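Local coordinates for protein fimbrin (Schizosaccharomyces pombe, PDB 1RT8) that binds and crosslinks actin filaments, associates with actin structures of cell polarity, and takes part in cytokinesis, mating and spore formation, at residues 13-16 with 17-21; 315-318 with 319-322; 354-357 with 358-362; 455-458 with 459-462; 465-468 with 469-473. One frame throughout, in Å; residues are numbered along the deposited sequence.

Contact 1 (13-16 with 17-21)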
loop_
_atom_site.group_PDB
_atom_site.type_symbol
_atom_site.label_atom_id
_atom_site.label_comp_id
_atom_site.label_asym_id
_atom_site.label_seq_id
_atom_site.Cartn_x
_atom_site.Cartn_y
_atom_site.Cartn_z
ATOM N N GLU A 13 9.305 -20.350 -1.545
ATOM C CA GLU A 13 8.557 -19.159 -1.174
ATOM C C GLU A 13 7.672 -19.477 0.026
ATOM O O GLU A 13 7.672 -18.751 1.021
ATOM C CB GLU A 13 7.708 -18.678 -2.350
ATOM C CG GLU A 13 8.489 -17.883 -3.378
ATOM C CD GLU A 13 7.687 -17.598 -4.630
ATOM O OE1 GLU A 13 6.492 -17.252 -4.509
ATOM O OE2 GLU A 13 8.256 -17.709 -5.737
ATOM N N ARG A 14 6.936 -20.579 -0.062
ATOM C CA ARG A 14 6.058 -20.982 1.029
ATOM C C ARG A 14 6.847 -21.209 2.310
ATOM O O ARG A 14 6.491 -20.692 3.367
ATOM C CB ARG A 14 5.299 -22.258 0.660
ATOM C CG ARG A 14 4.411 -22.793 1.778
ATOM C CD ARG A 14 3.519 -23.911 1.273
ATOM N NE ARG A 14 4.286 -24.942 0.580
ATOM C CZ ARG A 14 5.190 -25.723 1.163
ATOM N NH1 ARG A 14 5.446 -25.600 2.459
ATOM N NH2 ARG A 14 5.845 -26.627 0.445
ATOM N N ARG A 15 7.928 -21.979 2.210
ATOM C CA ARG A 15 8.750 -22.268 3.379
ATOM C C ARG A 15 9.310 -21.005 4.012
ATOM O O ARG A 15 9.093 -20.743 5.198
ATOM C CB ARG A 15 9.913 -23.197 3.009
ATOM C CG ARG A 15 10.796 -23.555 4.199
ATOM C CD ARG A 15 12.036 -24.366 3.818
ATOM N NE ARG A 15 11.727 -25.696 3.300
ATOM C CZ ARG A 15 11.374 -25.953 2.045
ATOM N NH1 ARG A 15 11.282 -24.965 1.163
ATOM N NH2 ARG A 15 11.122 -27.199 1.666
ATOM N N GLU A 16 10.030 -20.220 3.217
ATOM C CA GLU A 16 10.642 -18.995 3.712
ATOM C C GLU A 16 9.624 -17.986 4.235
ATOM O O GLU A 16 9.836 -17.392 5.290
ATOM C CB GLU A 16 11.514 -18.358 2.620
ATOM C CG GLU A 16 12.632 -19.264 2.096
ATOM C CD GLU A 16 13.442 -19.920 3.213
ATOM O OE1 GLU A 16 13.775 -19.236 4.198
ATOM O OE2 GLU A 16 13.751 -21.122 3.099
ATOM N N PHE A 17 8.521 -17.788 3.514
ATOM C CA PHE A 17 7.505 -16.838 3.971
ATOM C C PHE A 17 6.967 -17.255 5.338
ATOM O O PHE A 17 6.814 -16.427 6.238
ATOM C CB PHE A 17 6.350 -16.746 2.962
ATOM C CG PHE A 17 6.721 -16.075 1.667
ATOM C CD1 PHE A 17 5.876 -16.148 0.567
ATOM C CD2 PHE A 17 7.916 -15.373 1.544
ATOM C CE1 PHE A 17 6.215 -15.536 -0.636
ATOM C CE2 PHE A 17 8.262 -14.754 0.342
ATOM C CZ PHE A 17 7.410 -14.838 -0.748
ATOM N N ILE A 18 6.681 -18.541 5.497
ATOM C CA ILE A 18 6.177 -19.029 6.772
ATOM C C ILE A 18 7.219 -18.828 7.865
ATOM O O ILE A 18 6.879 -18.485 8.996
ATOM C CB ILE A 18 5.808 -20.518 6.698
ATOM C CG1 ILE A 18 4.641 -20.713 5.724
ATOM C CG2 ILE A 18 5.450 -21.025 8.085
ATOM C CD1 ILE A 18 4.328 -22.165 5.400
ATOM N N LYS A 19 8.489 -19.042 7.531
ATOM C CA LYS A 19 9.553 -18.858 8.510
ATOM C C LYS A 19 9.593 -17.398 8.946
ATOM O O LYS A 19 9.715 -17.094 10.136
ATOM C CB LYS A 19 10.904 -19.273 7.923
ATOM C CG LYS A 19 11.012 -20.763 7.625
ATOM C CD LYS A 19 12.410 -21.149 7.147
ATOM C CE LYS A 19 13.474 -20.870 8.207
ATOM N NZ LYS A 19 14.804 -21.419 7.813
ATOM N N HIS A 20 9.481 -16.488 7.985
ATOM C CA HIS A 20 9.490 -15.068 8.308
ATOM C C HIS A 20 8.308 -14.752 9.218
ATOM O O HIS A 20 8.430 -13.988 10.176
ATOM C CB HIS A 20 9.411 -14.219 7.033
ATOM C CG HIS A 20 9.111 -12.776 7.292
ATOM N ND1 HIS A 20 7.830 -12.266 7.265
ATOM C CD2 HIS A 20 9.919 -11.743 7.631
ATOM C CE1 HIS A 20 7.862 -10.982 7.575
ATOM N NE2 HIS A 20 9.118 -10.639 7.802
ATOM N N ILE A 21 7.162 -15.350 8.923
ATOM C CA ILE A 21 5.971 -15.112 9.731
ATOM C C ILE A 21 6.146 -15.679 11.139
ATOM O O ILE A 21 5.647 -15.114 12.111
ATOM C CB ILE A 21 4.719 -15.722 9.066
ATOM C CG1 ILE A 21 4.472 -15.035 7.717
ATOM C CG2 ILE A 21 3.512 -15.552 9.975
ATOM C CD1 ILE A 21 3.364 -15.653 6.904
#
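Phe17 and Glu13 lie side by side on helix 11-25 and point the same way. The first torsion of Phe17 (chi1 -70°) sets its CG beside its own backbone N. This brings one face of the ring over the carbonyl of Glu13, with Phe17 CG 2.9 Å from Glu13 O. That same oxygen accepts the backbone N-H of Phe17 at 2.8 Å from Phe17 N. Further out, Phe17 CE1 meets Glu13 CB at 3.9 Å. The Glu13 carboxylate plane is turned 47° from the ring. Its OE1 makes a salt bridge with Lys249, and its OE2 a hydrogen bond with Asn247.

Arg14 and Ile18 form a second pair, also side by side. Ile18 CD1 rests on Arg14 CG at 3.7 Å. Ile18 CG1 lies 3.0 Å from Arg14 O, which also accepts the N-H of Ile18.

Lys19 runs alongside both Arg15 and Glu16. Its CD stands 3.8 Å from Glu16 OE1. Lys19 NZ stays 4.3 Å from that oxygen, so the opposite charges are near but form no salt bridge. Arg15 NE forms a salt bridge with Glu40, and it lies well apart from Lys19 NZ.

The faces of this helix have different neighbours. Phe17 packs on Leu121 and Ile128 of helix 117-131, and Ile18 on Phe44 of helix 43-47. Glu13, Glu16 and Phe17 also reach helix 248-261. The i to i+4 pairing is that of an alpha-helix, here the first helix of the first calponin-homology domain of actin-binding region 1.

Contact 2 (315-318 with 319-322)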
loop_
_atom_site.group_PDB
_atom_site.type_symbol
_atom_site.label_atom_id
_atom_site.label_comp_id
_atom_site.label_asym_id
_atom_site.label_seq_id
_atom_site.Cartn_x
_atom_site.Cartn_y
_atom_site.Cartn_z
ATOM N N ILE A 315 -2.543 8.923 -17.546
ATOM C CA ILE A 315 -3.076 8.362 -16.311
ATOM C C ILE A 315 -4.521 8.801 -16.114
ATOM O O ILE A 315 -5.386 7.982 -15.817
ATOM C CB ILE A 315 -2.241 8.815 -15.088
ATOM C CG1 ILE A 315 -0.836 8.216 -15.173
ATOM C CG2 ILE A 315 -2.947 8.426 -13.784
ATOM C CD1 ILE A 315 -0.784 6.714 -15.173
ATOM N N LEU A 316 -4.782 10.095 -16.285
ATOM C CA LEU A 316 -6.134 10.621 -16.127
ATOM C C LEU A 316 -7.106 9.984 -17.126
ATOM O O LEU A 316 -8.227 9.604 -16.766
ATOM C CB LEU A 316 -6.129 12.149 -16.293
ATOM C CG LEU A 316 -5.496 12.928 -15.122
ATOM C CD1 LEU A 316 -5.303 14.388 -15.484
ATOM C CD2 LEU A 316 -6.391 12.810 -13.905
ATOM N N LEU A 317 -6.672 9.866 -18.378
ATOM C CA LEU A 317 -7.511 9.283 -19.407
ATOM C C LEU A 317 -7.841 7.829 -19.080
ATOM O O LEU A 317 -8.965 7.383 -19.300
ATOM C CB LEU A 317 -6.834 9.413 -20.773
ATOM C CG LEU A 317 -6.772 10.870 -21.254
ATOM C CD1 LEU A 317 -5.974 10.982 -22.544
ATOM C CD2 LEU A 317 -8.182 11.402 -21.448
ATOM N N GLN A 318 -6.877 7.093 -18.541
ATOM C CA GLN A 318 -7.131 5.704 -18.171
ATOM C C GLN A 318 -8.184 5.643 -17.069
ATOM O O GLN A 318 -9.083 4.806 -17.114
ATOM C CB GLN A 318 -5.861 5.023 -17.681
ATOM C CG GLN A 318 -4.852 4.717 -18.770
ATOM C CD GLN A 318 -3.563 4.171 -18.194
ATOM O OE1 GLN A 318 -3.556 3.146 -17.512
ATOM N NE2 GLN A 318 -2.462 4.861 -18.458
ATOM N N ALA A 319 -8.065 6.538 -16.089
ATOM C CA ALA A 319 -8.997 6.599 -14.970
ATOM C C ALA A 319 -10.425 6.769 -15.477
ATOM O O ALA A 319 -11.327 6.045 -15.040
ATOM C CB ALA A 319 -8.628 7.757 -14.028
ATOM N N TYR A 320 -10.628 7.717 -16.397
ATOM C CA TYR A 320 -11.958 7.954 -16.964
ATOM C C TYR A 320 -12.551 6.670 -17.520
ATOM O O TYR A 320 -13.724 6.395 -17.320
ATOM C CB TYR A 320 -11.926 8.977 -18.106
ATOM C CG TYR A 320 -11.936 10.426 -17.676
ATOM C CD1 TYR A 320 -10.797 11.223 -17.834
ATOM C CD2 TYR A 320 -13.073 11.003 -17.093
ATOM C CE1 TYR A 320 -10.786 12.553 -17.422
ATOM C CE2 TYR A 320 -13.065 12.347 -16.674
ATOM C CZ TYR A 320 -11.913 13.107 -16.846
ATOM O OH TYR A 320 -11.866 14.413 -16.443
ATOM N N ASP A 321 -11.730 5.903 -18.235
ATOM C CA ASP A 321 -12.162 4.649 -18.850
ATOM C C ASP A 321 -12.425 3.551 -17.828
ATOM O O ASP A 321 -13.326 2.727 -18.017
ATOM C CB ASP A 321 -11.115 4.176 -19.855
ATOM C CG ASP A 321 -11.640 4.152 -21.277
ATOM O OD1 ASP A 321 -12.593 4.898 -21.579
ATOM O OD2 ASP A 321 -11.086 3.396 -22.099
ATOM N N LYS A 322 -11.642 3.539 -16.749
ATOM C CA LYS A 322 -11.806 2.538 -15.695
ATOM C C LYS A 322 -13.107 2.784 -14.949
ATOM O O LYS A 322 -13.765 1.847 -14.503
ATOM C CB LYS A 322 -10.646 2.606 -14.702
ATOM C CG LYS A 322 -9.285 2.287 -15.297
ATOM C CD LYS A 322 -9.122 0.804 -15.580
ATOM C CE LYS A 322 -7.692 0.501 -16.006
ATOM N NZ LYS A 322 -7.474 -0.952 -16.258
#
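Tyr320 meets Leu316 and Leu317, one helical turn earlier. Its ring lies beside the backbone of that turn. Tyr320 CD1 comes to 3.2 Å from Leu316 O, at an oblique approach. The CA of Leu317 sits at the ring edge, near its plane. The side chains of Leu317 and Tyr320 only graze, with Leu317 CD2 4.5 Å from Tyr320 CD1. With chi1 at -82°, CG of Tyr320 stands beside its own backbone N, and the ring is laid back along the preceding turn.

Leu316 O also accepts the N-H of Tyr320, at 3.1 Å from Tyr320 N. Ala319 bonds to Ile315 in the same way. The bond from Asp321 N to Leu317 O is weak, at 3.3 Å. Lys322 N is closer to Gln318 O, at 2.9 Å, and Lys322 CG packs against the same oxygen.

These residues belong to helix 314-323 of the third calponin-homology domain, an all-helical fold. Two other helices of the domain cover it. Leu316 and Ala319 face helix 379-397, while Leu317 faces helix 345-361. Tyr320 touches both.

The polar ends are held from further away. Asp321 OD1 accepts from the backbone N of Thr327 and of Val328, and Asp321 OD2 from Trp330 NE1. The Asp321 carboxylate thus ties the following loop to this helix. Gln318 OE1 accepts from Thr300 N, and a bound sulfate, probably from the crystallisation liquor, lies about 4 Å from the Gln318 side chain.

Contact 3 (354-357 with 358-362)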
loop_
_atom_site.group_PDB
_atom_site.type_symbol
_atom_site.label_atom_id
_atom_site.label_comp_id
_atom_site.label_asym_id
_atom_site.label_seq_id
_atom_site.Cartn_x
_atom_site.Cartn_y
_atom_site.Cartn_z
ATOM N N TYR A 354 -8.112 17.119 -23.552
ATOM C CA TYR A 354 -9.130 16.097 -23.757
ATOM C C TYR A 354 -9.625 15.589 -22.398
ATOM O O TYR A 354 -10.826 15.442 -22.177
ATOM C CB TYR A 354 -8.530 14.961 -24.597
ATOM C CG TYR A 354 -9.490 13.861 -25.010
ATOM C CD1 TYR A 354 -10.848 14.118 -25.223
ATOM C CD2 TYR A 354 -9.030 12.564 -25.217
ATOM C CE1 TYR A 354 -11.727 13.095 -25.630
ATOM C CE2 TYR A 354 -9.889 11.547 -25.621
ATOM C CZ TYR A 354 -11.236 11.817 -25.823
ATOM O OH TYR A 354 -12.083 10.791 -26.200
ATOM N N ALA A 355 -8.694 15.346 -21.481
ATOM C CA ALA A 355 -9.050 14.869 -20.154
ATOM C C ALA A 355 -9.969 15.866 -19.445
ATOM O O ALA A 355 -10.933 15.475 -18.791
ATOM C CB ALA A 355 -7.792 14.637 -19.329
ATOM N N VAL A 356 -9.661 17.154 -19.569
ATOM C CA VAL A 356 -10.466 18.197 -18.937
ATOM C C VAL A 356 -11.875 18.261 -19.526
ATOM O O VAL A 356 -12.853 18.392 -18.787
ATOM C CB VAL A 356 -9.764 19.569 -19.054
ATOM C CG1 VAL A 356 -10.713 20.702 -18.680
ATOM C CG2 VAL A 356 -8.553 19.589 -18.111
ATOM N N ASP A 357 -11.981 18.147 -20.849
ATOM C CA ASP A 357 -13.284 18.180 -21.506
ATOM C C ASP A 357 -14.147 16.974 -21.121
ATOM O O ASP A 357 -15.359 17.104 -20.936
ATOM C CB ASP A 357 -13.120 18.238 -23.024
ATOM C CG ASP A 357 -12.795 19.634 -23.521
ATOM O OD1 ASP A 357 -12.965 20.601 -22.754
ATOM O OD2 ASP A 357 -12.382 19.769 -24.689
ATOM N N LEU A 358 -13.537 15.800 -21.013
ATOM C CA LEU A 358 -14.288 14.610 -20.617
ATOM C C LEU A 358 -14.842 14.818 -19.217
ATOM O O LEU A 358 -15.869 14.247 -18.854
ATOM C CB LEU A 358 -13.397 13.374 -20.636
ATOM C CG LEU A 358 -13.090 12.820 -22.024
ATOM C CD1 LEU A 358 -12.038 11.736 -21.914
ATOM C CD2 LEU A 358 -14.379 12.278 -22.658
ATOM N N GLY A 359 -14.144 15.638 -18.434
ATOM C CA GLY A 359 -14.580 15.940 -17.085
ATOM C C GLY A 359 -15.746 16.904 -17.139
ATOM O O GLY A 359 -16.730 16.753 -16.414
ATOM N N LYS A 360 -15.642 17.902 -18.012
ATOM C CA LYS A 360 -16.711 18.872 -18.151
ATOM C C LYS A 360 -17.968 18.160 -18.650
ATOM O O LYS A 360 -19.062 18.416 -18.158
ATOM C CB LYS A 360 -16.287 19.990 -19.113
ATOM C CG LYS A 360 -15.171 20.864 -18.549
ATOM C CD LYS A 360 -14.825 22.024 -19.463
ATOM C CE LYS A 360 -13.868 23.009 -18.780
ATOM N NZ LYS A 360 -13.533 24.172 -19.665
ATOM N N ASN A 361 -17.807 17.255 -19.610
ATOM C CA ASN A 361 -18.951 16.511 -20.138
ATOM C C ASN A 361 -19.650 15.727 -19.038
ATOM O O ASN A 361 -20.879 15.611 -19.031
ATOM C CB ASN A 361 -18.520 15.528 -21.227
ATOM C CG ASN A 361 -18.108 16.220 -22.504
ATOM O OD1 ASN A 361 -18.602 17.298 -22.815
ATOM N ND2 ASN A 361 -17.208 15.595 -23.258
ATOM N N GLN A 362 -18.860 15.191 -18.110
ATOM C CA GLN A 362 -19.401 14.402 -17.016
ATOM C C GLN A 362 -19.968 15.218 -15.860
ATOM O O GLN A 362 -20.392 14.660 -14.847
ATOM C CB GLN A 362 -18.339 13.439 -16.509
ATOM C CG GLN A 362 -18.114 12.272 -17.440
ATOM C CD GLN A 362 -17.110 11.286 -16.895
ATOM O OE1 GLN A 362 -16.926 11.182 -15.681
ATOM N NE2 GLN A 362 -16.468 10.537 -17.789
HETATM O O HOH W 1 -12.153 22.684 -21.692
#
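Leu358 lays a methyl over one face of the Tyr354 ring, a CH-pi contact. Its CD1 is 4.0 Å from the ring centroid and 14° off the ring normal. Leu358 CG adds a contact at 3.9 Å from Tyr354 CE1. The two side chains cross obliquely. Tyr354 has CG anti to its backbone N (chi1 -175°), which swings the ring out beside the next turn, where Leu358 stands. A second apolar touch joins Val356 CG1 to Lys360 CE at 3.9 Å, with the two chains side by side.

The contact is on the last turns of helix 345-361 in the third calponin-homology domain. Tyr354, Ala355 and Leu358 form the inward face and pack on Leu317 of helix 314-323. The Tyr354 hydroxyl bonds to the backbone N of Asn329 in the loop between these helices.

Charge interactions are on the outer face. The charged ends of Asp357 and Lys360 do not meet. A water bridges them: it donates to Asp357 OD1 and accepts from Lys360 NZ at 2.9 Å. The extended Lys360 chain carries NZ out to this water.

Backbone bonds follow the i to i+4 pattern, with one irregularity. The N-H of Gly359 is shared between Ala355 O at 3.2 Å and, weakly, Val356 O at 3.1 Å. Val356 O also accepts from Lys360 N. Near the helix end, Asn361 N reaches Asp357 O at 2.8 Å in a nearly straight bond of 165°.

Contact 4 (455-458 with 459-462)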
loop_
_atom_site.group_PDB
_atom_site.type_symbol
_atom_site.label_atom_id
_atom_site.label_comp_id
_atom_site.label_asym_id
_atom_site.label_seq_id
_atom_site.Cartn_x
_atom_site.Cartn_y
_atom_site.Cartn_z
ATOM N N TYR A 455 -20.586 -2.472 16.754
ATOM C CA TYR A 455 -19.180 -2.297 16.429
ATOM C C TYR A 455 -18.466 -1.203 17.197
ATOM O O TYR A 455 -17.240 -1.165 17.210
ATOM C CB TYR A 455 -19.017 -2.031 14.933
ATOM C CG TYR A 455 -19.162 -3.256 14.065
ATOM C CD1 TYR A 455 -19.545 -4.481 14.607
ATOM C CD2 TYR A 455 -18.892 -3.196 12.698
ATOM C CE1 TYR A 455 -19.652 -5.613 13.813
ATOM C CE2 TYR A 455 -18.996 -4.317 11.900
ATOM C CZ TYR A 455 -19.374 -5.526 12.456
ATOM O OH TYR A 455 -19.473 -6.644 11.654
ATOM N N VAL A 456 -19.220 -0.311 17.825
ATOM C CA VAL A 456 -18.608 0.785 18.551
ATOM C C VAL A 456 -18.833 0.681 20.057
ATOM O O VAL A 456 -19.922 0.957 20.564
ATOM C CB VAL A 456 -19.138 2.134 18.035
ATOM C CG1 VAL A 456 -18.480 3.278 18.798
ATOM C CG2 VAL A 456 -18.859 2.259 16.510
ATOM N N ASP A 457 -17.783 0.267 20.758
ATOM C CA ASP A 457 -17.810 0.118 22.211
ATOM C C ASP A 457 -17.213 1.405 22.748
ATOM O O ASP A 457 -16.008 1.619 22.644
ATOM C CB ASP A 457 -16.933 -1.065 22.632
ATOM C CG ASP A 457 -17.006 -1.349 24.122
ATOM O OD1 ASP A 457 -16.956 -0.389 24.917
ATOM O OD2 ASP A 457 -17.108 -2.539 24.493
ATOM N N TYR A 458 -18.043 2.265 23.324
ATOM C CA TYR A 458 -17.534 3.532 23.819
ATOM C C TYR A 458 -16.507 3.450 24.947
ATOM O O TYR A 458 -15.908 4.459 25.321
ATOM C CB TYR A 458 -18.695 4.453 24.194
ATOM C CG TYR A 458 -19.388 5.003 22.971
ATOM C CD1 TYR A 458 -20.598 4.473 22.526
ATOM C CD2 TYR A 458 -18.811 6.033 22.234
ATOM C CE1 TYR A 458 -21.218 4.959 21.374
ATOM C CE2 TYR A 458 -19.417 6.524 21.081
ATOM C CZ TYR A 458 -20.619 5.986 20.659
ATOM O OH TYR A 458 -21.220 6.485 19.529
ATOM N N ASN A 459 -16.298 2.252 25.484
ATOM C CA ASN A 459 -15.290 2.081 26.521
ATOM C C ASN A 459 -13.924 2.162 25.843
ATOM O O ASN A 459 -12.909 2.422 26.491
ATOM C CB ASN A 459 -15.459 0.731 27.222
ATOM C CG ASN A 459 -16.610 0.734 28.204
ATOM O OD1 ASN A 459 -16.761 1.674 28.978
ATOM N ND2 ASN A 459 -17.424 -0.314 28.180
ATOM N N LEU A 460 -13.911 1.948 24.526
ATOM C CA LEU A 460 -12.684 2.009 23.743
ATOM C C LEU A 460 -12.548 3.361 23.047
ATOM O O LEU A 460 -11.622 3.565 22.264
ATOM C CB LEU A 460 -12.675 0.908 22.682
ATOM C CG LEU A 460 -12.861 -0.534 23.156
ATOM C CD1 LEU A 460 -12.883 -1.467 21.955
ATOM C CD2 LEU A 460 -11.735 -0.908 24.100
ATOM N N VAL A 461 -13.475 4.275 23.325
ATOM C CA VAL A 461 -13.456 5.599 22.711
ATOM C C VAL A 461 -12.992 6.663 23.698
ATOM O O VAL A 461 -13.570 6.825 24.773
ATOM C CB VAL A 461 -14.861 5.983 22.174
ATOM C CG1 VAL A 461 -14.873 7.436 21.691
ATOM C CG2 VAL A 461 -15.252 5.050 21.038
ATOM N N THR A 462 -11.941 7.386 23.331
ATOM C CA THR A 462 -11.422 8.430 24.200
ATOM C C THR A 462 -12.211 9.695 23.909
ATOM O O THR A 462 -13.156 9.677 23.116
ATOM C CB THR A 462 -9.935 8.711 23.930
ATOM O OG1 THR A 462 -9.809 9.521 22.756
ATOM C CG2 THR A 462 -9.177 7.404 23.721
#
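Asp457 grips the start of the turn that Asn459 and Leu460 complete. Its CB packs against the leucine branch, 4.1 Å from Leu460 CD1. With chi1 at -175°, CG is anti to the backbone N and the carboxylate is carried forward along the chain. CG itself is 3.9 Å from Asn459 N. At the tip, OD1 accepts the backbone N-H of Asn459, at 2.8 Å from Asn459 N. The N-H meets OD1 nearly along its C-O bond. Asn459 CB also crowds this oxygen, at 3.0 Å. The carboxylate and the Asn459 amide are turned 51° from one another.

Asp457 is held at its backbone too, where its O accepts from Leu460 N at 2.8 Å. With the side-chain bond to the residue two places on, this makes an Asx turn overlapping a type I beta-turn. It lies in the loop between helices 442-451 and 467-483 of the fourth calponin-homology domain. A second i to i+3 bond follows, from Val461 N to Tyr458 O at 3.2 Å. That donor stands well above the carbonyl plane, 82° out of it.

On the other flank Tyr458 and Val461 lie side by side, with Val461 CG2 3.9 Å from Tyr458 CD2. Val456 CG1 sits over one face of the same ring, toward its rim. The Tyr458 hydroxyl bonds to Asp446, and Lys426 makes a cation-pi contact with the ring. Val456 and Val461 also lean on helix 442-451.

Contact 5 (465-468 with 469-473)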
loop_
_atom_site.group_PDB
_atom_site.type_symbol
_atom_site.label_atom_id
_atom_site.label_comp_id
_atom_site.label_asym_id
_atom_site.label_seq_id
_atom_site.Cartn_x
_atom_site.Cartn_y
_atom_site.Cartn_z
ATOM N N SER A 465 -9.182 14.517 23.571
ATOM C CA SER A 465 -8.758 15.820 24.094
ATOM C C SER A 465 -7.317 16.161 23.738
ATOM O O SER A 465 -6.908 17.319 23.817
ATOM C CB SER A 465 -8.918 15.857 25.615
ATOM O OG SER A 465 -8.124 14.854 26.214
ATOM N N THR A 466 -6.542 15.151 23.372
ATOM C CA THR A 466 -5.153 15.364 22.982
ATOM C C THR A 466 -5.020 14.837 21.565
ATOM O O THR A 466 -5.894 14.103 21.090
ATOM C CB THR A 466 -4.178 14.582 23.878
ATOM O OG1 THR A 466 -4.307 13.179 23.611
ATOM C CG2 THR A 466 -4.478 14.850 25.355
ATOM N N GLU A 467 -3.939 15.203 20.887
ATOM C CA GLU A 467 -3.729 14.736 19.523
ATOM C C GLU A 467 -3.589 13.214 19.496
ATOM O O GLU A 467 -4.137 12.544 18.620
ATOM C CB GLU A 467 -2.483 15.387 18.927
ATOM C CG GLU A 467 -2.159 14.929 17.526
ATOM C CD GLU A 467 -1.011 15.706 16.919
ATOM O OE1 GLU A 467 0.099 15.665 17.492
ATOM O OE2 GLU A 467 -1.219 16.362 15.871
ATOM N N GLU A 468 -2.864 12.667 20.467
ATOM C CA GLU A 468 -2.663 11.225 20.528
ATOM C C GLU A 468 -3.970 10.482 20.720
ATOM O O GLU A 468 -4.204 9.454 20.089
ATOM C CB GLU A 468 -1.696 10.851 21.657
ATOM C CG GLU A 468 -1.441 9.350 21.765
ATOM C CD GLU A 468 -1.039 8.728 20.428
ATOM O OE1 GLU A 468 -0.029 9.176 19.837
ATOM O OE2 GLU A 468 -1.729 7.791 19.965
ATOM N N LEU A 469 -4.825 10.995 21.594
ATOM C CA LEU A 469 -6.103 10.345 21.840
ATOM C C LEU A 469 -7.007 10.455 20.605
ATOM O O LEU A 469 -7.749 9.530 20.285
ATOM C CB LEU A 469 -6.782 10.969 23.060
ATOM C CG LEU A 469 -6.096 10.709 24.411
ATOM C CD1 LEU A 469 -6.807 11.493 25.507
ATOM C CD2 LEU A 469 -6.111 9.213 24.715
ATOM N N ALA A 470 -6.940 11.588 19.915
ATOM C CA ALA A 470 -7.752 11.779 18.719
ATOM C C ALA A 470 -7.344 10.766 17.651
ATOM O O ALA A 470 -8.198 10.106 17.063
ATOM C CB ALA A 470 -7.592 13.193 18.192
ATOM N N ILE A 471 -6.038 10.630 17.419
ATOM C CA ILE A 471 -5.535 9.686 16.421
ATOM C C ILE A 471 -5.978 8.255 16.723
ATOM O O ILE A 471 -6.261 7.485 15.804
ATOM C CB ILE A 471 -3.987 9.737 16.310
ATOM C CG1 ILE A 471 -3.557 10.935 15.459
ATOM C CG2 ILE A 471 -3.462 8.477 15.629
ATOM C CD1 ILE A 471 -4.038 12.261 15.966
ATOM N N GLN A 472 -6.035 7.892 18.004
ATOM C CA GLN A 472 -6.475 6.550 18.383
ATOM C C GLN A 472 -7.957 6.373 18.030
ATOM O O GLN A 472 -8.377 5.304 17.582
ATOM C CB GLN A 472 -6.265 6.329 19.881
ATOM C CG GLN A 472 -4.814 6.455 20.298
ATOM C CD GLN A 472 -4.614 6.341 21.794
ATOM O OE1 GLN A 472 -3.498 6.493 22.288
ATOM N NE2 GLN A 472 -5.694 6.073 22.524
ATOM N N ASN A 473 -8.748 7.423 18.236
ATOM C CA ASN A 473 -10.169 7.361 17.903
ATOM C C ASN A 473 -10.313 7.196 16.385
ATOM O O ASN A 473 -11.103 6.379 15.909
ATOM C CB ASN A 473 -10.894 8.646 18.335
ATOM C CG ASN A 473 -11.277 8.646 19.807
ATOM O OD1 ASN A 473 -11.294 7.604 20.460
ATOM N ND2 ASN A 473 -11.615 9.821 20.328
#
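Thr466 and Leu469 meet in the first turn of helix 467-483, where the chain leaves an extended residue (Thr466 psi 165°) and enters helical geometry at Glu467. Two bonds join Thr466 to this turn. Its OG1 accepts the N-H of Leu469, at 3.0 Å from Leu469 N and 161°. Its backbone O accepts from Ala470 N, also at 3.0 Å.

The torsion of Thr466 (chi1 70°) puts OG1 between its own N and carbonyl carbon, facing the helix. The side chains of Thr466 and Leu469 cross at a slant. Leu469 CG passes 3.2 Å from Thr466 OG1, so the hydroxyl is partly covered by the leucine. Leu469 CD1 also reaches Ser465 OG at 3.7 Å, and that hydroxyl has its bond with Asp463.

Thr466 is therefore the N-cap of the helix. Its side chain satisfies one of the first-turn N-H groups, which have no preceding turn to bond to. The helix belongs to the fourth calponin-homology domain, in actin-binding region 2.

Beyond the cap, Ile471 comes next to Glu467, but the detail of their approach is doubtful in the model. Glu468 turns to Gln472. Its chain bends at chi2, which brings the carboxylate toward that residue, and Glu468 OE2 lies 3.4 Å from Gln472 CG. Gln472 N bonds to Glu468 O at 3.2 Å.

Ala470 and Ile471 pack on helix 492-496. Asn473, later in the helix, bonds through its amide to Thr440 O and to Thr462 N.

Contacts 1, 2 and 3 lie within helices, contact 5 at a helix start, and contact 4 in a loop. Contact 2 is the buried one, 1 and 3 are partly buried, and 4 and 5 are at the surface. Contacts 2 and 3 share the third calponin-homology domain and touch: Tyr320 OH makes a weak hydrogen bond to Ala355 O. Contacts 4 and 5 share the fourth, where Thr462 OG1 and Leu469 O form a weak one. Contact 1 is alone in the first, about 38 Å from contact 2 between centres. In contacts 4 and 5 a side-chain oxygen accepts a backbone N-H within the contact itself. In contacts 1 to 3 the direct hydrogen bonds across are between backbone groups.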